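Endo-1,4-b-d-mannanase (Trichoderma reesei, PDB 1QNR) hydrolyses internal beta-1,4-mannosidic linkages in mannans, probably by the retaining mechanism of family 5 glycoside hydrolases, on a TIM-barrel scaffold. Local coordinates at residues Q73-T78 against Q141-K146; A150-Y155 against K192-N197; D303-W308 against C334-H339. All blocks are in the same frame, centred on the assembly; numbering follows the deposited sequence.

Interaction 1: residues Q73-T78 against Q141-K146; sequences QKLSAT and QTQYRK
Leu75 and Gln143 mark the closest backbone approach, with their CA atoms 8.3 Å apart, where the short strand 73-74 gives way to loop beside residues 141-146 of helix 138-155. At this separation the segments meet through side chains alone. Gln73 and Gln143 reach across from opposite directions, and Gln143 NE2 donates to Gln73 OE1 at 2.9 Å, with an N-H...O angle of 167°. The acceptor lies in the amide plane of the donor, while the two amide planes are turned 59° apart. Gln73 arrives with an extended chain, whereas Gln143 has CG anti to the backbone N (chi1 -171°), which sets CG against Leu75, and bends at chi2 to turn NE2 onto its acceptor. In the fold this joins a TIM-barrel outer helix to the small mixed sheet of strands 60-61, 73-74 and 81-82, an excursion that follows barrel strand 52-54. Leu75 CD2 packs on Gln143 CG at 3.6 Å, and the leucine also touches Ala122, Tyr123 and Ala126 of helix 119-127. Beyond it the loop folds into an ST turn, Thr78 N donating to Ser76 OG at 3.2 Å. Gln73 NE2, in the same buried amide, bonds to Asp60 OD1 and Tyr123 OH.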
loop_
_atom_site.group_PDB
_atom_site.type_symbol
_atom_site.label_atom_id
_atom_site.label_comp_id
_atom_site.label_asym_id
_atom_site.label_seq_id
_atom_site.Cartn_x
_atom_site.Cartn_y
_atom_site.Cartn_z
ATOM N N GLN A 73 8.350 -9.229 13.587
ATOM C CA GLN A 73 9.787 -8.962 13.842
ATOM C C GLN A 73 9.941 -8.244 15.190
ATOM O O GLN A 73 9.161 -7.293 15.463
ATOM C CB GLN A 73 10.302 -8.079 12.659
ATOM C CG GLN A 73 11.800 -7.705 12.828
ATOM C CD GLN A 73 12.367 -6.974 11.651
ATOM O OE1 GLN A 73 13.473 -7.236 11.124
ATOM N NE2 GLN A 73 11.688 -5.898 11.126
ATOM N N LYS A 74 10.974 -8.678 15.969
ATOM C CA LYS A 74 11.319 -7.995 17.236
ATOM C C LYS A 74 12.653 -7.291 16.990
ATOM O O LYS A 74 13.639 -7.926 16.567
ATOM C CB LYS A 74 11.449 -9.050 18.351
ATOM C CG LYS A 74 12.015 -8.343 19.622
ATOM C CD LYS A 74 12.161 -9.302 20.812
ATOM C CE LYS A 74 12.996 -8.595 21.893
ATOM N NZ LYS A 74 13.418 -9.539 22.993
ATOM N N LEU A 75 12.669 -5.983 17.201
ATOM C CA LEU A 75 13.822 -5.119 16.957
ATOM C C LEU A 75 14.534 -4.825 18.270
ATOM O O LEU A 75 13.908 -4.269 19.152
ATOM C CB LEU A 75 13.374 -3.821 16.244
ATOM C CG LEU A 75 12.796 -4.141 14.827
ATOM C CD1 LEU A 75 12.076 -2.942 14.278
ATOM C CD2 LEU A 75 13.916 -4.634 13.900
ATOM N N SER A 76 15.812 -5.199 18.351
ATOM C CA SER A 76 16.577 -4.988 19.611
ATOM C C SER A 76 18.030 -4.658 19.223
ATOM O O SER A 76 18.655 -5.304 18.358
ATOM C CB SER A 76 16.533 -6.388 20.312
ATOM O OG SER A 76 17.491 -6.466 21.316
ATOM N N ALA A 77 18.637 -3.846 20.131
ATOM C CA ALA A 77 20.058 -3.500 19.990
ATOM C C ALA A 77 20.969 -4.715 20.163
ATOM O O ALA A 77 22.120 -4.626 19.689
ATOM C CB ALA A 77 20.398 -2.588 21.196
ATOM N N THR A 78 20.524 -5.768 20.825
ATOM C CA THR A 78 21.405 -6.926 21.033
ATOM C C THR A 78 21.060 -8.148 20.237
ATOM O O THR A 78 21.503 -9.248 20.542
ATOM C CB THR A 78 21.485 -7.256 22.534
ATOM O OG1 THR A 78 20.195 -7.636 23.039
ATOM C CG2 THR A 78 22.042 -6.044 23.281
ATOM N N GLN A 141 19.128 0.034 8.705
ATOM C CA GLN A 141 18.929 -0.401 7.299
ATOM C C GLN A 141 19.383 -1.849 7.100
ATOM O O GLN A 141 18.769 -2.546 6.288
ATOM C CB GLN A 141 19.702 0.562 6.358
ATOM C CG GLN A 141 19.056 1.958 6.267
ATOM C CD GLN A 141 17.583 1.896 5.823
ATOM O OE1 GLN A 141 17.255 1.269 4.803
ATOM N NE2 GLN A 141 16.720 2.551 6.623
ATOM N N THR A 142 20.440 -2.306 7.847
ATOM C CA THR A 142 20.854 -3.695 7.737
ATOM C C THR A 142 19.759 -4.646 8.196
ATOM O O THR A 142 19.416 -5.652 7.525
ATOM C CB THR A 142 22.139 -3.933 8.573
ATOM O OG1 THR A 142 23.163 -3.153 7.899
ATOM C CG2 THR A 142 22.581 -5.398 8.531
ATOM N N GLN A 143 19.066 -4.347 9.308
ATOM C CA GLN A 143 17.931 -5.166 9.749
ATOM C C GLN A 143 16.715 -5.020 8.849
ATOM O O GLN A 143 16.094 -6.080 8.525
ATOM C CB GLN A 143 17.585 -4.886 11.239
ATOM C CG GLN A 143 16.570 -5.870 11.792
ATOM C CD GLN A 143 17.010 -7.316 11.815
ATOM O OE1 GLN A 143 18.209 -7.613 12.020
ATOM N NE2 GLN A 143 16.112 -8.299 11.628
ATOM N N TYR A 144 16.367 -3.831 8.381
ATOM C CA TYR A 144 15.253 -3.646 7.413
ATOM C C TYR A 144 15.500 -4.520 6.184
ATOM O O TYR A 144 14.541 -5.187 5.683
ATOM C CB TYR A 144 15.105 -2.165 7.048
ATOM C CG TYR A 144 14.194 -1.852 5.872
ATOM C CD1 TYR A 144 12.783 -1.901 5.979
ATOM C CD2 TYR A 144 14.746 -1.423 4.656
ATOM C CE1 TYR A 144 11.977 -1.618 4.869
ATOM C CE2 TYR A 144 13.936 -1.093 3.554
ATOM C CZ TYR A 144 12.548 -1.233 3.670
ATOM O OH TYR A 144 11.809 -0.895 2.526
ATOM N N ARG A 145 16.735 -4.505 5.636
ATOM C CA ARG A 145 16.968 -5.341 4.436
ATOM C C ARG A 145 16.931 -6.844 4.762
ATOM O O ARG A 145 16.481 -7.651 3.901
ATOM C CB ARG A 145 18.325 -4.994 3.739
ATOM C CG ARG A 145 18.336 -3.525 3.267
ATOM C CD ARG A 145 19.708 -3.286 2.569
ATOM N NE ARG A 145 19.574 -2.137 1.717
ATOM C CZ ARG A 145 20.054 -1.870 0.527
ATOM N NH1 ARG A 145 19.709 -0.640 0.112
ATOM N NH2 ARG A 145 20.817 -2.751 -0.196
ATOM N N LYS A 146 17.318 -7.250 5.974
ATOM C CA LYS A 146 17.176 -8.675 6.346
ATOM C C LYS A 146 15.687 -9.025 6.404
ATOM O O LYS A 146 15.289 -10.130 5.963
ATOM C CB LYS A 146 17.811 -8.948 7.726
ATOM C CG LYS A 146 19.322 -9.035 7.765
ATOM C CD LYS A 146 19.793 -9.461 9.180
ATOM C CE LYS A 146 19.441 -10.884 9.489
ATOM N NZ LYS A 146 20.323 -11.510 10.533
#

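Interaction 2: residues A150-Y155 against K192-N197; sequences AVVSRY and KSLDSN. With NAG (2-acetamido-2-deoxy-beta-D-glucopyranose), chain G.
One methyl of Val152 carries the direct contact: CG1 reaches Asp195 CB at 3.7 Å and Leu194 CB at 3.9 Å, touching both at the root of the side chain. With CG1 anti to the backbone N (chi1 172°), this branch projects from the helix toward the last turn of helix 178-194 and the loop after it. The valine lies aslant to both partners, and its meeting with Leu194 is purely apolar. The Asp195 carboxylate is held instead by polar groups: OD2 bonds to His198 ND1 and Trp164 NE1, while OD1 is met nearly end-on by Asn197 N at 2.8 Å, closing an Asx turn. That turn presents two donors to the N-acetylglucosamine, which is probably carried by Asn157 in its Asn-Ser-Thr sequon. Ser196 N donates to the sugar O6 at 3.0 Å, and Asn197 ND2 donates to the ring oxygen O5, also at 3.0 Å and with an N-H...O angle of 162°. Asn197 ND2 bonds to Ala156 O as well, tying sugar and the neighbouring loop together. An alanine here takes away the amide that serves both acceptors, and the sugar, left with the Ser196 N bond to O6 from this turn, would probably be freer to swing. The contact lies where two successive outer helices of the barrel, 138-155 and 178-194, end and turn into strands 161-165 and 199-201; Trp164 of the former strand also packs against Val152.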
loop_
_atom_site.group_PDB
_atom_site.type_symbol
_atom_site.label_atom_id
_atom_site.label_comp_id
_atom_site.label_asym_id
_atom_site.label_seq_id
_atom_site.Cartn_x
_atom_site.Cartn_y
_atom_site.Cartn_z
ATOM N N ALA A 150 13.501 -11.719 4.101
ATOM C CA ALA A 150 12.656 -12.802 4.693
ATOM C C ALA A 150 11.252 -12.791 4.121
ATOM O O ALA A 150 10.669 -13.889 3.983
ATOM C CB ALA A 150 12.620 -12.610 6.211
ATOM N N VAL A 151 10.690 -11.602 3.772
ATOM C CA VAL A 151 9.336 -11.618 3.202
ATOM C C VAL A 151 9.350 -11.937 1.728
ATOM O O VAL A 151 8.652 -12.880 1.246
ATOM C CB VAL A 151 8.669 -10.226 3.420
ATOM C CG1 VAL A 151 7.286 -10.134 2.693
ATOM C CG2 VAL A 151 8.459 -9.971 4.945
ATOM N N VAL A 152 10.233 -11.285 0.945
ATOM C CA VAL A 152 10.294 -11.487 -0.507
ATOM C C VAL A 152 10.608 -12.945 -0.840
ATOM O O VAL A 152 9.971 -13.519 -1.769
ATOM C CB VAL A 152 11.278 -10.557 -1.224
ATOM C CG1 VAL A 152 11.450 -10.945 -2.685
ATOM C CG2 VAL A 152 10.823 -9.092 -1.126
ATOM N N SER A 153 11.574 -13.569 -0.097
ATOM C CA SER A 153 11.929 -14.950 -0.480
ATOM C C SER A 153 10.787 -15.906 -0.244
ATOM O O SER A 153 10.822 -17.001 -0.933
ATOM C CB SER A 153 13.189 -15.374 0.266
ATOM O OG SER A 153 12.956 -15.409 1.652
ATOM N N ARG A 154 9.793 -15.618 0.593
ATOM C CA ARG A 154 8.681 -16.551 0.753
ATOM C C ARG A 154 7.783 -16.623 -0.450
ATOM O O ARG A 154 7.122 -17.689 -0.710
ATOM C CB ARG A 154 7.762 -16.169 1.987
ATOM C CG ARG A 154 8.539 -16.343 3.273
ATOM C CD ARG A 154 7.728 -15.915 4.516
ATOM N NE ARG A 154 6.972 -17.039 5.143
ATOM C CZ ARG A 154 7.535 -17.931 5.948
ATOM N NH1 ARG A 154 8.847 -17.844 6.279
ATOM N NH2 ARG A 154 6.829 -18.945 6.462
ATOM N N TYR A 155 7.569 -15.472 -1.156
ATOM C CA TYR A 155 6.497 -15.394 -2.162
ATOM C C TYR A 155 7.048 -14.985 -3.525
ATOM O O TYR A 155 6.276 -14.641 -4.437
ATOM C CB TYR A 155 5.401 -14.388 -1.737
ATOM C CG TYR A 155 5.029 -14.502 -0.254
ATOM C CD1 TYR A 155 4.505 -15.685 0.249
ATOM C CD2 TYR A 155 5.147 -13.409 0.605
ATOM C CE1 TYR A 155 4.207 -15.846 1.616
ATOM C CE2 TYR A 155 4.826 -13.570 1.957
ATOM C CZ TYR A 155 4.332 -14.742 2.448
ATOM O OH TYR A 155 4.009 -14.811 3.800
ATOM N N LYS A 192 14.737 -5.949 -6.544
ATOM C CA LYS A 192 14.852 -6.554 -7.892
ATOM C C LYS A 192 15.926 -7.640 -7.937
ATOM O O LYS A 192 15.821 -8.621 -8.741
ATOM C CB LYS A 192 15.095 -5.489 -8.974
ATOM C CG LYS A 192 13.890 -4.531 -9.149
ATOM C CD LYS A 192 12.710 -5.209 -9.839
ATOM C CE LYS A 192 11.755 -4.140 -10.416
ATOM N NZ LYS A 192 10.524 -4.711 -11.049
ATOM N N SER A 193 16.962 -7.545 -7.083
ATOM C CA SER A 193 18.026 -8.586 -7.040
ATOM C C SER A 193 17.557 -9.862 -6.370
ATOM O O SER A 193 18.195 -10.933 -6.530
ATOM C CB SER A 193 19.275 -8.052 -6.271
ATOM O OG SER A 193 19.197 -8.111 -4.830
ATOM N N LEU A 194 16.447 -9.771 -5.569
ATOM C CA LEU A 194 15.884 -10.932 -4.916
ATOM C C LEU A 194 14.740 -11.565 -5.711
ATOM O O LEU A 194 14.364 -12.740 -5.418
ATOM C CB LEU A 194 15.222 -10.523 -3.554
ATOM C CG LEU A 194 16.219 -9.910 -2.550
ATOM C CD1 LEU A 194 15.448 -9.477 -1.289
ATOM C CD2 LEU A 194 17.250 -10.990 -2.118
ATOM N N ASP A 195 14.135 -10.845 -6.653
ATOM C CA ASP A 195 12.903 -11.277 -7.331
ATOM C C ASP A 195 12.759 -10.516 -8.672
ATOM O O ASP A 195 12.571 -9.268 -8.663
ATOM C CB ASP A 195 11.689 -11.015 -6.416
ATOM C CG ASP A 195 10.310 -11.241 -7.018
ATOM O OD1 ASP A 195 10.131 -11.477 -8.226
ATOM O OD2 ASP A 195 9.328 -11.281 -6.173
ATOM N N SER A 196 12.986 -11.204 -9.809
ATOM C CA SER A 196 12.813 -10.528 -11.111
ATOM C C SER A 196 11.429 -10.702 -11.745
ATOM O O SER A 196 11.123 -10.291 -12.887
ATOM C CB SER A 196 13.850 -11.047 -12.124
ATOM O OG SER A 196 13.720 -12.463 -12.351
ATOM N N ASN A 197 10.479 -11.358 -11.009
ATOM C CA ASN A 197 9.174 -11.607 -11.511
ATOM C C ASN A 197 8.176 -10.476 -11.251
ATOM O O ASN A 197 7.215 -10.343 -11.996
ATOM C CB ASN A 197 8.567 -12.885 -10.858
ATOM C CG ASN A 197 9.407 -14.124 -11.102
ATOM O OD1 ASN A 197 9.859 -14.353 -12.223
ATOM N ND2 ASN A 197 9.664 -14.875 -9.988
HETATM C C1 NAG G . 11.769 -18.271 -9.279
HETATM C C2 NAG G . 12.173 -19.343 -10.280
HETATM C C3 NAG G . 13.622 -18.996 -10.627
HETATM C C4 NAG G . 13.738 -17.547 -11.156
HETATM C C5 NAG G . 13.193 -16.541 -10.102
HETATM C C6 NAG G . 13.184 -15.104 -10.615
HETATM C C7 NAG G . 11.529 -21.715 -10.162
HETATM C C8 NAG G . 11.696 -22.991 -9.403
HETATM N N2 NAG G . 12.094 -20.636 -9.537
HETATM O O3 NAG G . 14.035 -19.913 -11.664
HETATM O O4 NAG G . 15.164 -17.238 -11.356
HETATM O O5 NAG G . 11.832 -16.931 -9.842
HETATM O O6 NAG G . 12.888 -14.209 -9.476
HETATM O O7 NAG G . 11.041 -21.610 -11.245
#

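Interaction 3: residues D303-W308 against C334-H339; sequences DMFWQW and CLVKNH
Phe305 and Asp303, alternate residues of barrel strand 300-309, face helix 330-343 and meet Val336 and His339. The helix segment starts at Cys334, whose disulfide to Cys284 fastens it to the adjacent helix 283-295. Leu335 follows; its CA is 8.6 Å from that of Phe305, the nearest backbone approach in this half of the contact. The helix widens into a pi-type turn over 334-337, and Leu335 O accepts from Gln291 NE2 of helix 283-295. Val336 brings its CG2 methyl to the far end of the Phe305 ring, 3.6 Å from CE1 and 3.7 Å from CZ, the two side chains crossing at about a right angle. One turn on, His339 extends with CG anti to the backbone N (chi1 -176°), which sends its imidazole toward the strand. Its NE2 donates to Asp303 OD2 at 2.8 Å with an N-H...O angle of 169°; the oxygen lies in the ring plane and uses its syn lone pair, although ring and carboxylate are turned 41° against each other. Strand and helix are thus coupled in the last beta-alpha unit of the TIM barrel. The buried carboxylate has further partners, Tyr20 OH at OD2 and Tyr277 OH at OD1, so that three side chains engage it and fix its rotation, and probably help to stabilise a buried negative charge. With NE2 donating to that charge, His339 is likely to hold a proton more readily than a histidine without an acidic partner.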
loop_
_atom_site.group_PDB
_atom_site.type_symbol
_atom_site.label_atom_id
_atom_site.label_comp_id
_atom_site.label_asym_id
_atom_site.label_seq_id
_atom_site.Cartn_x
_atom_site.Cartn_y
_atom_site.Cartn_z
ATOM N N ASP A 303 -7.494 2.220 -8.980
ATOM C CA ASP A 303 -7.713 2.937 -7.702
ATOM C C ASP A 303 -8.177 1.983 -6.595
ATOM O O ASP A 303 -8.730 0.906 -6.884
ATOM C CB ASP A 303 -8.755 4.087 -7.825
ATOM C CG ASP A 303 -10.189 3.519 -7.990
ATOM O OD1 ASP A 303 -10.868 3.249 -6.978
ATOM O OD2 ASP A 303 -10.625 3.404 -9.161
ATOM N N MET A 304 -7.806 2.336 -5.330
ATOM C CA MET A 304 -8.094 1.466 -4.146
ATOM C C MET A 304 -8.546 2.344 -3.015
ATOM O O MET A 304 -7.758 3.104 -2.392
ATOM C CB MET A 304 -6.793 0.706 -3.732
ATOM C CG MET A 304 -6.216 -0.049 -4.952
ATOM S SD MET A 304 -4.596 -0.826 -4.743
ATOM C CE MET A 304 -5.066 -2.109 -3.634
ATOM N N PHE A 305 -9.831 2.267 -2.631
ATOM C CA PHE A 305 -10.323 3.073 -1.514
ATOM C C PHE A 305 -9.756 2.588 -0.175
ATOM O O PHE A 305 -9.425 1.392 0.003
ATOM C CB PHE A 305 -11.870 3.106 -1.465
ATOM C CG PHE A 305 -12.570 1.764 -1.244
ATOM C CD1 PHE A 305 -12.817 0.889 -2.289
ATOM C CD2 PHE A 305 -12.885 1.357 0.057
ATOM C CE1 PHE A 305 -13.523 -0.297 -2.069
ATOM C CE2 PHE A 305 -13.570 0.122 0.262
ATOM C CZ PHE A 305 -13.838 -0.714 -0.792
ATOM N N TRP A 306 -9.650 3.544 0.789
ATOM C CA TRP A 306 -9.368 3.199 2.190
ATOM C C TRP A 306 -10.674 3.281 2.953
ATOM O O TRP A 306 -11.250 4.429 3.032
ATOM C CB TRP A 306 -8.293 4.177 2.790
ATOM C CG TRP A 306 -7.984 3.786 4.224
ATOM C CD1 TRP A 306 -8.688 4.130 5.352
ATOM C CD2 TRP A 306 -6.872 2.987 4.689
ATOM N NE1 TRP A 306 -8.108 3.570 6.472
ATOM C CE2 TRP A 306 -6.960 2.865 6.096
ATOM C CE3 TRP A 306 -5.789 2.374 4.024
ATOM C CZ2 TRP A 306 -6.074 2.139 6.859
ATOM C CZ3 TRP A 306 -4.826 1.691 4.808
ATOM C CH2 TRP A 306 -4.962 1.551 6.209
ATOM N N GLN A 307 -11.327 2.201 3.444
ATOM C CA GLN A 307 -10.770 0.843 3.461
ATOM C C GLN A 307 -11.937 -0.154 3.575
ATOM O O GLN A 307 -13.084 0.212 3.916
ATOM C CB GLN A 307 -9.864 0.626 4.693
ATOM C CG GLN A 307 -10.587 0.790 6.079
ATOM C CD GLN A 307 -9.718 0.330 7.260
ATOM O OE1 GLN A 307 -8.900 -0.577 7.222
ATOM N NE2 GLN A 307 -9.938 0.983 8.451
ATOM N N TRP A 308 -11.645 -1.453 3.277
ATOM C CA TRP A 308 -12.655 -2.497 3.468
ATOM C C TRP A 308 -13.017 -2.733 4.929
ATOM O O TRP A 308 -12.113 -2.751 5.778
ATOM C CB TRP A 308 -12.032 -3.831 2.892
ATOM C CG TRP A 308 -13.031 -4.961 2.663
ATOM C CD1 TRP A 308 -13.330 -5.985 3.489
ATOM C CD2 TRP A 308 -13.926 -5.022 1.533
ATOM N NE1 TRP A 308 -14.329 -6.788 2.891
ATOM C CE2 TRP A 308 -14.744 -6.164 1.702
ATOM C CE3 TRP A 308 -14.059 -4.229 0.360
ATOM C CZ2 TRP A 308 -15.717 -6.574 0.757
ATOM C CZ3 TRP A 308 -15.034 -4.636 -0.580
ATOM C CH2 TRP A 308 -15.860 -5.799 -0.355
ATOM N N CYS A 334 -22.777 2.188 -3.445
ATOM C CA CYS A 334 -22.363 3.437 -4.096
ATOM C C CYS A 334 -20.893 3.492 -4.609
ATOM O O CYS A 334 -20.636 3.939 -5.733
ATOM C CB CYS A 334 -22.545 4.606 -3.147
ATOM S SG CYS A 334 -22.045 6.225 -3.764
ATOM N N LEU A 335 -19.987 2.987 -3.758
ATOM C CA LEU A 335 -18.543 3.142 -4.029
ATOM C C LEU A 335 -17.823 1.909 -4.488
ATOM O O LEU A 335 -16.624 1.947 -4.843
ATOM C CB LEU A 335 -17.882 3.651 -2.684
ATOM C CG LEU A 335 -18.338 5.066 -2.297
ATOM C CD1 LEU A 335 -17.758 5.463 -0.924
ATOM C CD2 LEU A 335 -17.996 6.114 -3.366
ATOM N N VAL A 336 -18.480 0.724 -4.438
ATOM C CA VAL A 336 -17.932 -0.540 -4.885
ATOM C C VAL A 336 -18.752 -1.110 -6.055
ATOM O O VAL A 336 -18.235 -1.090 -7.182
ATOM C CB VAL A 336 -17.778 -1.575 -3.718
ATOM C CG1 VAL A 336 -17.013 -2.789 -4.234
ATOM C CG2 VAL A 336 -17.044 -0.920 -2.550
ATOM N N LYS A 337 -19.969 -1.612 -5.807
ATOM C CA LYS A 337 -20.717 -2.227 -6.951
ATOM C C LYS A 337 -20.949 -1.173 -8.032
ATOM O O LYS A 337 -20.667 -1.632 -9.197
ATOM C CB LYS A 337 -22.042 -2.777 -6.383
ATOM C CG LYS A 337 -22.829 -3.477 -7.495
ATOM C CD LYS A 337 -24.054 -4.257 -7.090
ATOM C CE LYS A 337 -25.147 -4.088 -8.173
ATOM N NZ LYS A 337 -24.740 -4.711 -9.463
ATOM N N ASN A 338 -21.355 0.053 -7.832
ATOM C CA ASN A 338 -21.623 0.980 -8.969
ATOM C C ASN A 338 -20.327 1.312 -9.666
ATOM O O ASN A 338 -20.311 1.516 -10.912
ATOM C CB ASN A 338 -22.328 2.278 -8.562
ATOM C CG ASN A 338 -23.790 2.125 -8.075
ATOM O OD1 ASN A 338 -24.349 3.100 -7.459
ATOM N ND2 ASN A 338 -24.298 0.934 -8.200
ATOM N N HIS A 339 -19.175 1.402 -8.957
ATOM C CA HIS A 339 -17.906 1.735 -9.615
ATOM C C HIS A 339 -17.372 0.587 -10.415
ATOM O O HIS A 339 -17.010 0.776 -11.627
ATOM C CB HIS A 339 -16.891 2.106 -8.494
ATOM C CG HIS A 339 -15.572 2.566 -9.037
ATOM N ND1 HIS A 339 -15.428 3.464 -10.117
ATOM C CD2 HIS A 339 -14.299 2.297 -8.618
ATOM C CE1 HIS A 339 -14.138 3.700 -10.308
ATOM N NE2 HIS A 339 -13.396 3.023 -9.400
#

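In the fold
Interactions 1, 2 and 3 follow one another along the chain, each closing before the next opens. The first two share helix 138-155: residues 141-146 meet the small sheet inserted after strand 52-54, and residues 150-155 meet the end of helix 178-194, their centres being 18 Å apart. Interaction 3 lies on the opposite side of the chain's centre, its own centre 36 Å from that of interaction 1 and 30 Å from that of interaction 2, with nearest atoms about 17 and 16 Å away. Together they join an insertion to the barrel, successive outer helices to each other, and the eighth barrel strand, 300-309, to the final helix, 330-343.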